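Local coordinates for listeriolysin O (Listeria monocytogenes, PDB 4CDB), which forms oligomeric pores in cholesterol-containing host membranes, changing shape after it binds the membrane and lysing the cell, at residues 90-95 and 352-357; 105-110 and 244-249; 408-413 and 435-440. All coordinates share one frame; numbering follows the deposited sequence.

Contact 1: 90-95 and 352-357. With NA (sodium ion), chain P; ACT (acetate ion), chain D.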
loop_
_atom_site.group_PDB
_atom_site.type_symbol
_atom_site.label_atom_id
_atom_site.label_comp_id
_atom_site.label_asym_id
_atom_site.label_seq_id
_atom_site.Cartn_x
_atom_site.Cartn_y
_atom_site.Cartn_z
ATOM N N GLY A 90 -9.953 -22.113 -17.113
ATOM C CA GLY A 90 -10.875 -23.227 -17.241
ATOM C C GLY A 90 -10.865 -24.193 -16.070
ATOM O O GLY A 90 -11.696 -25.098 -15.995
ATOM N N ALA A 91 -9.921 -24.002 -15.154
ATOM C CA ALA A 91 -9.795 -24.877 -13.993
ATOM C C ALA A 91 -11.039 -24.841 -13.107
ATOM O O ALA A 91 -11.606 -23.777 -12.856
ATOM C CB ALA A 91 -8.563 -24.509 -13.186
ATOM N N LEU A 92 -11.455 -26.012 -12.637
ATOM C CA LEU A 92 -12.617 -26.124 -11.763
ATOM C C LEU A 92 -12.194 -26.080 -10.301
ATOM O O LEU A 92 -11.331 -26.849 -9.874
ATOM C CB LEU A 92 -13.369 -27.427 -12.042
ATOM C CG LEU A 92 -13.944 -27.611 -13.447
ATOM C CD1 LEU A 92 -14.713 -28.917 -13.543
ATOM C CD2 LEU A 92 -14.840 -26.443 -13.787
ATOM N N VAL A 93 -12.798 -25.179 -9.532
ATOM C CA VAL A 93 -12.461 -25.038 -8.118
ATOM C C VAL A 93 -13.704 -24.908 -7.239
ATOM O O VAL A 93 -14.795 -24.602 -7.724
ATOM C CB VAL A 93 -11.558 -23.805 -7.870
ATOM C CG1 VAL A 93 -10.203 -23.974 -8.549
ATOM C CG2 VAL A 93 -12.251 -22.544 -8.353
ATOM N N LYS A 94 -13.529 -25.153 -5.944
ATOM C CA LYS A 94 -14.569 -24.872 -4.965
ATOM C C LYS A 94 -14.488 -23.413 -4.551
ATOM O O LYS A 94 -13.400 -22.887 -4.315
ATOM C CB LYS A 94 -14.398 -25.751 -3.728
ATOM C CG LYS A 94 -14.594 -27.231 -3.967
ATOM C CD LYS A 94 -14.350 -28.011 -2.686
ATOM C CE LYS A 94 -14.582 -29.498 -2.888
ATOM N NZ LYS A 94 -14.261 -30.285 -1.663
ATOM N N ALA A 95 -15.639 -22.759 -4.460
ATOM C CA ALA A 95 -15.681 -21.379 -3.999
ATOM C C ALA A 95 -15.854 -21.352 -2.484
ATOM O O ALA A 95 -16.977 -21.275 -1.983
ATOM C CB ALA A 95 -16.807 -20.620 -4.674
ATOM N N ASN A 352 -15.803 -17.511 -12.029
ATOM C CA ASN A 352 -17.251 -17.472 -12.199
ATOM C C ASN A 352 -17.889 -18.695 -11.559
ATOM O O ASN A 352 -17.371 -19.805 -11.685
ATOM C CB ASN A 352 -17.628 -17.431 -13.682
ATOM C CG ASN A 352 -17.244 -16.127 -14.354
ATOM O OD1 ASN A 352 -16.503 -15.319 -13.796
ATOM N ND2 ASN A 352 -17.745 -15.920 -15.566
ATOM N N PHE A 353 -19.009 -18.493 -10.869
ATOM C CA PHE A 353 -19.784 -19.611 -10.345
ATOM C C PHE A 353 -20.324 -20.425 -11.516
ATOM O O PHE A 353 -20.748 -19.862 -12.523
ATOM C CB PHE A 353 -20.934 -19.112 -9.466
ATOM C CG PHE A 353 -20.486 -18.500 -8.165
ATOM C CD1 PHE A 353 -20.053 -19.302 -7.120
ATOM C CD2 PHE A 353 -20.510 -17.124 -7.982
ATOM C CE1 PHE A 353 -19.643 -18.743 -5.918
ATOM C CE2 PHE A 353 -20.101 -16.561 -6.782
ATOM C CZ PHE A 353 -19.667 -17.373 -5.750
ATOM N N LEU A 354 -20.302 -21.747 -11.389
ATOM C CA LEU A 354 -20.764 -22.615 -12.466
ATOM C C LEU A 354 -22.277 -22.555 -12.636
ATOM O O LEU A 354 -22.803 -22.857 -13.705
ATOM C CB LEU A 354 -20.321 -24.062 -12.226
ATOM C CG LEU A 354 -19.361 -24.659 -13.256
ATOM C CD1 LEU A 354 -19.127 -26.140 -12.985
ATOM C CD2 LEU A 354 -19.888 -24.438 -14.667
ATOM N N LYS A 355 -22.977 -22.159 -11.579
ATOM C CA LYS A 355 -24.436 -22.170 -11.591
ATOM C C LYS A 355 -25.044 -21.202 -12.604
ATOM O O LYS A 355 -25.910 -21.583 -13.390
ATOM C CB LYS A 355 -24.983 -21.880 -10.193
ATOM C CG LYS A 355 -26.500 -21.898 -10.103
ATOM C CD LYS A 355 -26.959 -21.678 -8.669
ATOM C CE LYS A 355 -28.474 -21.678 -8.564
ATOM N NZ LYS A 355 -28.939 -21.486 -7.161
ATOM N N ASP A 356 -24.594 -19.954 -12.586
ATOM C CA ASP A 356 -25.177 -18.935 -13.449
ATOM C C ASP A 356 -24.113 -18.126 -14.182
ATOM O O ASP A 356 -24.402 -17.053 -14.709
ATOM C CB ASP A 356 -26.073 -18.001 -12.630
ATOM C CG ASP A 356 -25.337 -17.361 -11.463
ATOM O OD1 ASP A 356 -24.250 -17.858 -11.100
ATOM O OD2 ASP A 356 -25.844 -16.365 -10.903
ATOM N N ASN A 357 -22.887 -18.643 -14.207
ATOM C CA ASN A 357 -21.758 -17.951 -14.833
ATOM C C ASN A 357 -21.529 -16.547 -14.266
ATOM O O ASN A 357 -20.967 -15.679 -14.936
ATOM C CB ASN A 357 -21.926 -17.895 -16.355
ATOM C CG ASN A 357 -21.902 -19.272 -16.997
ATOM O OD1 ASN A 357 -20.996 -20.069 -16.752
ATOM N ND2 ASN A 357 -22.902 -19.559 -17.823
HETATM NA NA NA P . -24.048 -18.423 -8.502
HETATM C C ACT D . -27.041 -18.364 -6.917
HETATM O O ACT D . -27.458 -19.333 -6.244
HETATM O OXT ACT D . -26.523 -18.514 -8.044
HETATM C CH3 ACT D . -27.194 -16.976 -6.368
#
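Ala95 sets its methyl against the ring of Phe353. CB lies 3.6 Å from CE1 of Phe353, the shorter of two apolar touches here. Each segment includes part of a strand of the large antiparallel sheet of the cytolysin fold; Ala95 and Leu354 lie just past the strand ends. Strand 92-94 and strand 345-353 each pair with strand 252-260 between them, so the two segments meet through side chains and no hydrogen bond joins them. The second touch is methyl on methyl: Leu92 CD2 lies 4.4 Å from Leu354 CD1. All four residues are buried, and Tyr254 of strand 252-260 packs against both leucines. The ring of Phe353 also meets that of Tyr32.

Past the strand end, the chain turns to a sodium site. Asp356 OD1 binds the ion at 2.7 Å, and Tyr32 OH is a further ligand. An acetate, likely carried over from the crystallisation conditions, adds OXT at 2.5 Å from the sodium. The Lys355 side chain leaves with CG anti to the backbone N (chi1 -179°) and runs on extended, which carries its amine to the acetate. That amine also bonds to Leu30 O. Lys355 NZ gives its hydrogen bond to acetate O at 2.8 Å.

Contact 2: 105-110 and 244-249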
loop_
_atom_site.group_PDB
_atom_site.type_symbol
_atom_site.label_atom_id
_atom_site.label_comp_id
_atom_site.label_asym_id
_atom_site.label_seq_id
_atom_site.Cartn_x
_atom_site.Cartn_y
_atom_site.Cartn_z
ATOM N N ASP A 105 -9.092 -25.180 -3.606
ATOM C CA ASP A 105 -9.224 -26.610 -3.844
ATOM C C ASP A 105 -9.709 -26.829 -5.273
ATOM O O ASP A 105 -10.736 -26.283 -5.679
ATOM C CB ASP A 105 -10.213 -27.231 -2.856
ATOM C CG ASP A 105 -9.773 -27.069 -1.411
ATOM O OD1 ASP A 105 -8.580 -27.299 -1.122
ATOM O OD2 ASP A 105 -10.619 -26.708 -0.565
ATOM N N VAL A 106 -8.960 -27.619 -6.037
ATOM C CA VAL A 106 -9.329 -27.923 -7.414
ATOM C C VAL A 106 -10.090 -29.241 -7.496
ATOM O O VAL A 106 -9.653 -30.251 -6.944
ATOM C CB VAL A 106 -8.089 -27.985 -8.329
ATOM C CG1 VAL A 106 -8.476 -28.438 -9.730
ATOM C CG2 VAL A 106 -7.410 -26.631 -8.381
ATOM N N LEU A 107 -11.232 -29.224 -8.177
ATOM C CA LEU A 107 -12.019 -30.436 -8.373
ATOM C C LEU A 107 -11.289 -31.416 -9.286
ATOM O O LEU A 107 -11.073 -31.132 -10.464
ATOM C CB LEU A 107 -13.389 -30.104 -8.968
ATOM C CG LEU A 107 -14.272 -29.132 -8.188
ATOM C CD1 LEU A 107 -15.626 -28.986 -8.861
ATOM C CD2 LEU A 107 -14.434 -29.600 -6.756
ATOM N N PRO A 108 -10.914 -32.582 -8.742
ATOM C CA PRO A 108 -10.174 -33.590 -9.507
ATOM C C PRO A 108 -11.084 -34.474 -10.365
ATOM O O PRO A 108 -11.035 -35.701 -10.253
ATOM C CB PRO A 108 -9.510 -34.420 -8.411
ATOM C CG PRO A 108 -10.497 -34.370 -7.282
ATOM C CD PRO A 108 -11.143 -33.006 -7.348
ATOM N N VAL A 109 -11.898 -33.856 -11.214
ATOM C CA VAL A 109 -12.778 -34.603 -12.109
ATOM C C VAL A 109 -12.290 -34.531 -13.550
ATOM O O VAL A 109 -11.563 -33.611 -13.926
ATOM C CB VAL A 109 -14.224 -34.068 -12.068
ATOM C CG1 VAL A 109 -14.857 -34.339 -10.717
ATOM C CG2 VAL A 109 -14.247 -32.580 -12.388
ATOM N N LYS A 110 -12.694 -35.505 -14.357
ATOM C CA LYS A 110 -12.378 -35.479 -15.778
ATOM C C LYS A 110 -13.139 -34.355 -16.469
ATOM O O LYS A 110 -14.211 -33.947 -16.020
ATOM C CB LYS A 110 -12.684 -36.827 -16.427
ATOM C CG LYS A 110 -11.639 -37.893 -16.131
ATOM C CD LYS A 110 -12.289 -39.258 -15.966
ATOM C CE LYS A 110 -11.282 -40.383 -16.179
ATOM N NZ LYS A 110 -11.919 -41.721 -16.008
ATOM N N LEU A 244 -17.256 -35.447 -3.482
ATOM C CA LEU A 244 -16.077 -34.590 -3.492
ATOM C C LEU A 244 -16.279 -33.322 -2.672
ATOM O O LEU A 244 -15.336 -32.564 -2.451
ATOM C CB LEU A 244 -15.686 -34.228 -4.925
ATOM C CG LEU A 244 -15.178 -35.392 -5.772
ATOM C CD1 LEU A 244 -14.870 -34.932 -7.182
ATOM C CD2 LEU A 244 -13.949 -36.008 -5.127
ATOM N N GLY A 245 -17.508 -33.088 -2.225
ATOM C CA GLY A 245 -17.786 -31.944 -1.378
ATOM C C GLY A 245 -18.357 -30.748 -2.115
ATOM O O GLY A 245 -18.368 -29.635 -1.586
ATOM N N VAL A 246 -18.833 -30.971 -3.337
ATOM C CA VAL A 246 -19.462 -29.911 -4.117
ATOM C C VAL A 246 -20.909 -29.741 -3.672
ATOM O O VAL A 246 -21.755 -30.588 -3.953
ATOM C CB VAL A 246 -19.436 -30.218 -5.628
ATOM C CG1 VAL A 246 -20.097 -29.090 -6.409
ATOM C CG2 VAL A 246 -18.010 -30.436 -6.105
ATOM N N ASN A 247 -21.189 -28.640 -2.981
ATOM C CA ASN A 247 -22.513 -28.407 -2.418
ATOM C C ASN A 247 -22.820 -26.926 -2.209
ATOM O O ASN A 247 -22.081 -26.061 -2.679
ATOM C CB ASN A 247 -22.658 -29.177 -1.104
ATOM C CG ASN A 247 -21.477 -28.965 -0.170
ATOM O OD1 ASN A 247 -21.003 -27.842 0.006
ATOM N ND2 ASN A 247 -20.988 -30.048 0.422
ATOM N N ALA A 248 -23.902 -26.639 -1.492
ATOM C CA ALA A 248 -24.328 -25.260 -1.267
ATOM C C ALA A 248 -23.312 -24.476 -0.441
ATOM O O ALA A 248 -23.191 -23.259 -0.579
ATOM C CB ALA A 248 -25.700 -25.225 -0.602
ATOM N N GLU A 249 -22.583 -25.187 0.413
ATOM C CA GLU A 249 -21.584 -24.569 1.274
ATOM C C GLU A 249 -20.268 -24.396 0.526
ATOM O O GLU A 249 -19.480 -23.504 0.835
ATOM C CB GLU A 249 -21.364 -25.407 2.534
ATOM C CG GLU A 249 -22.644 -25.794 3.265
ATOM C CD GLU A 249 -23.295 -27.045 2.695
ATOM O OE1 GLU A 249 -22.804 -28.156 2.982
ATOM O OE2 GLU A 249 -24.297 -26.915 1.961
#
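A Schellman motif ends helix 238-243, and the loop that follows it packs on the loop between helix 97-100 and strand 114-118. The contact is wholly apolar. Leu107 and Val246 cross at about a right angle. CG2 of Val246 is the branch that touches, and it meets both methyls of Leu107: CD2 at 3.7 Å and CD1 at 3.9 Å. Val246 has CG1 anti to its backbone N (chi1 -180°), and this leaves CG2 beside the N, where it reaches the leucine fork. Both residues are buried. Leu107 also packs on Leu92 and Lys94 of strand 92-94.

Leu244 works through one methyl, CD1. It lies 3.6 Å from CG1 of Val109, and the two side chains cross obliquely. The same CD1 comes up to the pyrrolidine ring of Pro108, 4.2 Å from its CD. Pro108 is the centre of an inverse gamma turn. The turn is closed by a weak bond from Val109 N to Leu107 O, 2.9 Å long. It brings Pro108 and Val109 to the same leucine methyl.

Gly245 is the first residue to leave the helix. Its positive phi of 98° suits glycine, because a CB here would collide with the carbonyl O of Leu244. Past this point the chain carries Val246 in toward Leu107. Two bonds from outside hold the backbone here. Lys94 NZ reaches Leu244 O, and Tyr26 OH bonds to Val246 O.

Contact 3: 408-413 and 435-440; sequences EIVQHK and NARNIN. With NA (sodium ion), chain I.
Glu408 and Arg437 form a long salt bridge, with OE1 of Glu408 3.9 Å from NH2 of Arg437. No hydrogen bond joins the two segments. With this one approach and the carboxylate and guanidinium planes 43° apart, this is not a flat, two-bond pair. Arg437 has CG between its backbone N and carbonyl carbon (chi1 59°). From there its chain runs extended to NE and carries the guanidinium across to the other segment. The Glu408 chain is extended beyond CG, which carries its carboxylate to both Arg437 and a sodium ion.

The metal contact uses the other carboxylate oxygen. OE2 of Glu408 binds the sodium at 2.5 Å, and Tyr402 OH is a second protein ligand. The two oxygens of one carboxylate thus face different cations.

Van der Waals contact is slight. CG2 of Val410 lies 4.3 Å from NH2 of Arg437, a methyl beside a charged group.

The backbone explains why side chains alone meet here. In the four-stranded antiparallel sheet of the beta-sandwich domain, strand 391-402 lies between strands 408-414 and 436-449, and strand 436-449 has strand 452-463 on its other side. Each segment makes backbone bonds to strand 391-402, for example Gln411 with Glu399 and Arg437 with Asp398. His412 ND1 also bonds to Asp398 OD1. Within segment 408-413, Lys413 NZ makes a weak bond of 3.2 Å to Gln411 OE1.

This is a surface contact, with Arg437 and Val410 both exposed. The long, tilted ion pair is likely to add only a modest attraction, since water would screen it. The sodium and the arginine would both favour the charged form of Glu408.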
loop_
_atom_site.group_PDB
_atom_site.type_symbol
_atom_site.label_atom_id
_atom_site.label_comp_id
_atom_site.label_asym_id
_atom_site.label_seq_id
_atom_site.Cartn_x
_atom_site.Cartn_y
_atom_site.Cartn_z
ATOM N N GLU A 408 -4.152 16.981 26.818
ATOM C CA GLU A 408 -3.046 17.927 26.932
ATOM C C GLU A 408 -2.885 18.508 28.334
ATOM O O GLU A 408 -3.867 18.798 29.018
ATOM C CB GLU A 408 -3.204 19.072 25.928
ATOM C CG GLU A 408 -2.810 18.722 24.504
ATOM C CD GLU A 408 -2.527 19.954 23.666
ATOM O OE1 GLU A 408 -2.802 21.074 24.144
ATOM O OE2 GLU A 408 -2.025 19.802 22.532
ATOM N N ILE A 409 -1.634 18.676 28.747
ATOM C CA ILE A 409 -1.315 19.390 29.974
ATOM C C ILE A 409 -0.386 20.541 29.620
ATOM O O ILE A 409 0.730 20.320 29.150
ATOM C CB ILE A 409 -0.596 18.492 30.999
ATOM C CG1 ILE A 409 -0.831 17.010 30.694
ATOM C CG2 ILE A 409 -1.030 18.843 32.416
ATOM C CD1 ILE A 409 -0.042 16.079 31.593
ATOM N N VAL A 410 -0.845 21.770 29.840
ATOM C CA VAL A 410 -0.048 22.943 29.499
ATOM C C VAL A 410 0.571 23.585 30.740
ATOM O O VAL A 410 -0.137 24.132 31.585
ATOM C CB VAL A 410 -0.887 23.993 28.749
ATOM C CG1 VAL A 410 0.014 25.048 28.133
ATOM C CG2 VAL A 410 -1.722 23.322 27.674
ATOM N N GLN A 411 1.895 23.508 30.845
ATOM C CA GLN A 411 2.621 24.138 31.942
ATOM C C GLN A 411 3.263 25.437 31.480
ATOM O O GLN A 411 3.905 25.477 30.431
ATOM C CB GLN A 411 3.707 23.203 32.479
ATOM C CG GLN A 411 3.216 22.125 33.430
ATOM C CD GLN A 411 4.323 21.176 33.854
ATOM O OE1 GLN A 411 5.126 20.735 33.032
ATOM N NE2 GLN A 411 4.375 20.865 35.145
ATOM N N HIS A 412 3.096 26.500 32.261
ATOM C CA HIS A 412 3.756 27.763 31.953
ATOM C C HIS A 412 5.154 27.771 32.560
ATOM O O HIS A 412 5.349 27.320 33.690
ATOM C CB HIS A 412 2.951 28.950 32.477
ATOM C CG HIS A 412 3.422 30.271 31.958
ATOM N ND1 HIS A 412 3.232 30.666 30.648
ATOM C CD2 HIS A 412 4.079 31.285 32.564
ATOM C CE1 HIS A 412 3.751 31.868 30.476
ATOM N NE2 HIS A 412 4.271 32.268 31.621
ATOM N N LYS A 413 6.126 28.280 31.810
ATOM C CA LYS A 413 7.508 28.290 32.274
ATOM C C LYS A 413 8.124 29.685 32.230
ATOM O O LYS A 413 7.852 30.469 31.322
ATOM C CB LYS A 413 8.353 27.304 31.462
ATOM C CG LYS A 413 7.967 25.849 31.673
ATOM C CD LYS A 413 8.277 25.400 33.095
ATOM C CE LYS A 413 7.252 24.396 33.603
ATOM N NZ LYS A 413 7.144 23.193 32.732
ATOM N N ASN A 435 8.586 20.402 22.966
ATOM C CA ASN A 435 7.175 20.645 23.248
ATOM C C ASN A 435 6.892 22.059 23.751
ATOM O O ASN A 435 5.859 22.308 24.375
ATOM C CB ASN A 435 6.640 19.611 24.244
ATOM C CG ASN A 435 7.452 19.560 25.528
ATOM O OD1 ASN A 435 8.674 19.715 25.511
ATOM N ND2 ASN A 435 6.775 19.340 26.649
ATOM N N ALA A 436 7.808 22.983 23.479
ATOM C CA ALA A 436 7.638 24.367 23.906
ATOM C C ALA A 436 7.029 25.227 22.803
ATOM O O ALA A 436 7.457 25.169 21.649
ATOM C CB ALA A 436 8.966 24.954 24.358
ATOM N N ARG A 437 6.027 26.023 23.163
ATOM C CA ARG A 437 5.422 26.956 22.218
ATOM C C ARG A 437 5.023 28.268 22.888
ATOM O O ARG A 437 5.098 28.398 24.111
ATOM C CB ARG A 437 4.220 26.320 21.514
ATOM C CG ARG A 437 3.106 25.854 22.441
ATOM C CD ARG A 437 1.982 25.204 21.646
ATOM N NE ARG A 437 0.956 24.612 22.501
ATOM C CZ ARG A 437 -0.201 25.193 22.806
ATOM N NH1 ARG A 437 -0.494 26.391 22.323
ATOM N NH2 ARG A 437 -1.067 24.570 23.593
ATOM N N ASN A 438 4.604 29.234 22.075
ATOM C CA ASN A 438 4.213 30.555 22.560
ATOM C C ASN A 438 5.313 31.231 23.371
ATOM O O ASN A 438 5.133 31.545 24.548
ATOM C CB ASN A 438 2.914 30.477 23.363
ATOM C CG ASN A 438 1.716 30.147 22.497
ATOM O OD1 ASN A 438 1.612 30.615 21.364
ATOM N ND2 ASN A 438 0.809 29.334 23.024
ATOM N N ILE A 439 6.456 31.442 22.727
ATOM C CA ILE A 439 7.596 32.071 23.375
ATOM C C ILE A 439 7.396 33.580 23.477
ATOM O O ILE A 439 7.100 34.247 22.483
ATOM C CB ILE A 439 8.917 31.759 22.635
ATOM C CG1 ILE A 439 9.408 30.353 22.983
ATOM C CG2 ILE A 439 9.988 32.771 22.991
ATOM C CD1 ILE A 439 8.734 29.246 22.206
ATOM N N ASN A 440 7.542 34.109 24.688
ATOM C CA ASN A 440 7.441 35.543 24.921
ATOM C C ASN A 440 8.790 36.134 25.317
ATOM O O ASN A 440 9.431 35.665 26.256
ATOM C CB ASN A 440 6.404 35.834 26.006
ATOM C CG ASN A 440 5.036 35.279 25.669
ATOM O OD1 ASN A 440 4.548 35.435 24.550
ATOM N ND2 ASN A 440 4.412 34.617 26.636
HETATM NA NA NA I . -0.443 18.896 20.795
#

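Overall arrangement
Contacts 1 and 2 are neighbours, with centres about 10 Å apart, and contact 2 is nested in the chain loop that contact 1 closes. They touch directly: Leu92 O is 2.9 Å from Leu107 N, a probable hydrogen bond. Contact 1 lies at strands 92-94 and 345-353 of the large antiparallel sheet; contact 2 lies in loops beside strand 92-94. Contact 3 follows later in the sequence. Its centre is about 65 Å from that of contact 1 and about 68 Å from that of contact 2, on the opposite side of the chain's centre. Contacts 1 and 2 thus join parts at one end of the elongated toxin, while contact 3 lies in the separate beta-sandwich domain.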